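PDB 4AAZ: flower-specific defensin from Nicotiana alata, which defends the plant against fungi such as Fusarium oxysporum and Botrytis cinerea and slows the growth of Helicoverpa caterpillars. Local coordinates for residues Lys4-Thr9 against Leu38-Cys43. Residues are numbered along the deposited sequence; the frame is centred on the assembly and turned at random.
Sequences KTESNT and LRRCLC. With PO4 (phosphate ion), chain F; EDO (1,2-ethanediol), chain D.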
ATOM      1  N   LYS A   4      -6.806   6.179  -0.499  1.00  5.81           N
ATOM      2  CA  LYS A   4      -5.406   5.777  -0.385  1.00  4.96           C
ATOM      3  C   LYS A   4      -4.817   6.268   0.930  1.00  4.99           C
ATOM      4  O   LYS A   4      -4.976   7.442   1.314  1.00  6.59           O
ATOM      5  CB  LYS A   4      -4.600   6.384  -1.552  1.00  5.62           C
ATOM      6  CG  LYS A   4      -5.016   5.824  -2.890  1.00  6.12           C
ATOM      7  CD  LYS A   4      -4.423   6.561  -4.080  1.00  9.25           C
ATOM      8  CE  LYS A   4      -4.901   6.007  -5.432  1.00  7.83           C
ATOM      9  NZ  LYS A   4      -4.318   6.754  -6.588  1.00 14.81           N
ATOM     10  N   THR A   5      -4.160   5.363   1.635  1.00  4.51           N
ATOM     11  CA  THR A   5      -3.469   5.661   2.888  1.00  4.99           C
ATOM     12  C   THR A   5      -2.111   4.964   2.824  1.00  4.60           C
ATOM     13  O   THR A   5      -2.073   3.760   2.578  1.00  4.39           O
ATOM     14  CB  THR A   5      -4.249   5.117   4.086  1.00  5.81           C
ATOM     15  OG1 THR A   5      -5.564   5.687   4.098  1.00  8.14           O
ATOM     16  CG2 THR A   5      -3.537   5.441   5.373  1.00  7.53           C
ATOM     17  N   GLU A   6      -1.009   5.683   3.032  1.00  3.28           N
ATOM     18  CA  GLU A   6       0.301   5.044   3.034  1.00  3.17           C
ATOM     19  C   GLU A   6       0.361   3.944   4.066  1.00  4.21           C
ATOM     20  O   GLU A   6      -0.091   4.109   5.211  1.00  4.17           O
ATOM     21  CB  GLU A   6       1.412   6.057   3.262  1.00  3.65           C
ATOM     22  CG  GLU A   6       2.797   5.471   3.076  1.00  3.46           C
ATOM     23  CD  GLU A   6       3.920   6.480   2.975  1.00  3.90           C
ATOM     24  OE1 GLU A   6       3.693   7.705   3.219  1.00  5.76           O
ATOM     25  OE2 GLU A   6       5.061   6.059   2.663  1.00  3.88           O
ATOM     26  N   SER A   7       0.908   2.804   3.695  1.00  3.34           N
ATOM     27  CA  SER A   7       1.131   1.716   4.632  1.00  2.18           C
ATOM     28  C   SER A   7       1.950   2.123   5.825  1.00  2.26           C
ATOM     29  O   SER A   7       2.997   2.766   5.694  1.00  4.17           O
ATOM     30  CB  SER A   7       1.859   0.580   3.905  1.00  3.41           C
ATOM     31  OG  SER A   7       2.271  -0.475   4.797  1.00  3.73           O
ATOM     32  N   ASN A   8       1.515   1.694   7.011  1.00  3.45           N
ATOM     33  CA  ASN A   8       2.279   1.990   8.221  1.00  2.72           C
ATOM     34  C   ASN A   8       3.332   0.961   8.568  1.00  4.29           C
ATOM     35  O   ASN A   8       4.200   1.228   9.381  1.00  5.09           O
ATOM     36  CB  ASN A   8       1.319   2.175   9.377  1.00  4.06           C
ATOM     37  CG  ASN A   8       0.450   3.412   9.201  1.00  4.99           C
ATOM     38  OD1 ASN A   8       0.959   4.475   8.882  1.00  4.08           O
ATOM     39  ND2 ASN A   8      -0.863   3.283   9.407  1.00  6.14           N
ATOM     40  N   THR A   9       3.231  -0.223   7.981  1.00  3.60           N
ATOM     41  CA  THR A   9       4.128  -1.329   8.288  1.00  2.52           C
ATOM     42  C   THR A   9       5.053  -1.769   7.167  1.00  4.09           C
ATOM     43  O   THR A   9       5.956  -2.556   7.392  1.00  4.75           O
ATOM     44  CB  THR A   9       3.349  -2.581   8.789  1.00  4.85           C
ATOM     45  OG1 THR A   9       2.665  -3.250   7.710  1.00  6.06           O
ATOM     46  CG2 THR A   9       2.392  -2.222   9.883  1.00  5.03           C
ATOM     47  N   LEU A  38       7.499   9.211  -5.365  1.00  6.01           N
ATOM     48  CA  LEU A  38       8.058   9.012  -4.042  1.00  6.20           C
ATOM     49  C   LEU A  38       8.198   7.511  -3.724  1.00  5.81           C
ATOM     50  O   LEU A  38       8.855   7.134  -2.755  1.00  6.47           O
ATOM     51  CB  LEU A  38       7.233   9.723  -2.962  1.00  6.87           C
ATOM     52  CG  LEU A  38       7.348  11.256  -2.966  1.00  8.85           C
ATOM     53  CD1 LEU A  38       6.210  11.900  -2.148  1.00 10.90           C
ATOM     54  CD2 LEU A  38       8.715  11.721  -2.455  1.00 10.59           C
ATOM     55  N   ARG A  39       7.589   6.649  -4.543  1.00  4.69           N
ATOM     56  CA  ARG A  39       7.755   5.182  -4.437  1.00  5.37           C
ATOM     57  C   ARG A  39       7.348   4.707  -3.040  1.00  4.43           C
ATOM     58  O   ARG A  39       8.081   4.020  -2.338  1.00  5.09           O
ATOM     59  CB  ARG A  39       9.154   4.750  -4.857  1.00  6.40           C
ATOM     60  CG  ARG A  39       9.455   5.290  -6.251  1.00  9.96           C
ATOM     61  CD  ARG A  39      10.510   4.524  -6.965  1.00 18.41           C
ATOM     62  NE  ARG A  39      11.816   4.857  -6.435  1.00 18.86           N
ATOM     63  CZ  ARG A  39      12.953   4.378  -6.926  1.00 19.28           C
ATOM     64  NH1 ARG A  39      12.920   3.565  -7.969  1.00 18.02           N
ATOM     65  NH2 ARG A  39      14.111   4.720  -6.376  1.00 20.45           N
ATOM     66  N   ARG A  40       6.141   5.095  -2.675  1.00  3.63           N
ATOM     67  CA  ARG A  40       5.524   4.710  -1.423  1.00  4.13           C
ATOM     68  C   ARG A  40       4.568   3.531  -1.626  1.00  2.74           C
ATOM     69  O   ARG A  40       3.976   3.374  -2.698  1.00  4.36           O
ATOM     70  CB  ARG A  40       4.748   5.902  -0.871  1.00  6.56           C
ATOM     71  CG  ARG A  40       5.628   7.141  -0.684  1.00  4.74           C
ATOM     72  CD  ARG A  40       4.903   8.266   0.002  1.00  7.75           C
ATOM     73  NE  ARG A  40       3.885   8.839  -0.858  1.00  5.91           N
ATOM     74  CZ  ARG A  40       2.765   9.386  -0.428  1.00  7.29           C
ATOM     75  NH1 ARG A  40       2.458   9.392   0.866  1.00 10.30           N
ATOM     76  NH2 ARG A  40       1.947   9.955  -1.295  1.00  9.32           N
ATOM     77  N   CYS A  41       4.406   2.709  -0.587  1.00  2.60           N
ATOM     78  CA  CYS A  41       3.359   1.700  -0.585  1.00  2.60           C
ATOM     79  C   CYS A  41       2.064   2.339  -0.122  1.00  2.46           C
ATOM     80  O   CYS A  41       1.961   2.749   1.057  1.00  3.83           O
ATOM     81  CB  CYS A  41       3.776   0.570   0.335  1.00  3.87           C
ATOM     82  SG  CYS A  41       2.515  -0.700   0.575  1.00  3.30           S
ATOM     83  N   LEU A  42       1.116   2.472  -1.046  1.00  2.49           N
ATOM     84  CA  LEU A  42      -0.172   3.072  -0.749  1.00  2.83           C
ATOM     85  C   LEU A  42      -1.219   1.994  -0.658  1.00  2.60           C
ATOM     86  O   LEU A  42      -1.449   1.240  -1.616  1.00  3.65           O
ATOM     87  CB  LEU A  42      -0.553   4.106  -1.806  1.00  3.88           C
ATOM     88  CG  LEU A  42       0.449   5.245  -1.994  1.00  2.83           C
ATOM     89  CD1 LEU A  42      -0.035   6.188  -3.134  1.00  7.29           C
ATOM     90  CD2 LEU A  42       0.645   6.008  -0.707  1.00  5.19           C
ATOM     91  N   CYS A  43      -1.853   1.919   0.505  1.00  2.82           N
ATOM     92  CA  CYS A  43      -2.948   0.992   0.722  1.00  2.63           C
ATOM     93  C   CYS A  43      -4.265   1.604   0.273  1.00  3.78           C
ATOM     94  O   CYS A  43      -4.452   2.838   0.356  1.00  4.73           O
ATOM     95  CB  CYS A  43      -3.074   0.617   2.203  1.00  4.33           C
ATOM     96  SG  CYS A  43      -1.552  -0.001   2.964  1.00  4.10           S
TER
HETATM   97  P   PO4 F1051       3.622   9.956  -4.658  1.00  8.74           P
HETATM   98  O1  PO4 F1051       3.961   8.911  -3.649  1.00  8.60           O
HETATM   99  O2  PO4 F1051       2.585   9.474  -5.646  1.00  9.83           O
HETATM  100  O3  PO4 F1051       2.947  11.062  -3.891  1.00 12.03           O
HETATM  101  O4  PO4 F1051       4.837  10.380  -5.359  1.00 11.42           O
HETATM  102  C1  EDO D1049      11.871   8.161  -4.119  1.00 25.65           C
HETATM  103  O1  EDO D1049      12.453   6.891  -4.413  1.00 26.26           O
HETATM  104  C2  EDO D1049      11.779   8.278  -2.609  1.00 25.23           C
HETATM  105  O2  EDO D1049      13.091   8.014  -2.077  1.00 25.35           O
HETATM  106  O   HOH W   1       5.592   3.521   1.863  1.00  5.84           O
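Glu6 reaches Arg40 on a fully extended chain, its CG anti to the backbone N (chi1 -172°), while Arg40 bends at its third torsion (chi3 -70°) to present NH1. The resulting salt bridge, Arg40 NH1 to Glu6 OE1 at 3.1 Å, is nearly in the guanidinium plane but meets the carboxylate from above, the two planes standing 85° apart. Leu42 CD2 lies 4.0 Å over the centre of the Arg40 guanidinium, so one face packs on a methyl while the edge is given to anions: NE also donates to phosphate O1 (2.8 Å), an ion probably from the crystallisation liquor. Glu6 OE2 in turn accepts a hydrogen bond from a water that itself accepts one from Cys41 N. The backbones pair antiparallel: Thr5 and Cys43 exchange two N-H...O bonds, and Ser7 N to Cys41 O (2.8 Å) extends the ladder past the strand end. Ser7 CB sits 3.6 Å from both Cys41 SG and Cys43 SG, sulfurs bonded to Cys20 and Cys24 of helix 17-26; its OG is held by Glu27. Strand 2-6 thus flanks the central strand, whose paired disulfides to one helix mark the cysteine-stabilised alpha-beta fold of plant defensins.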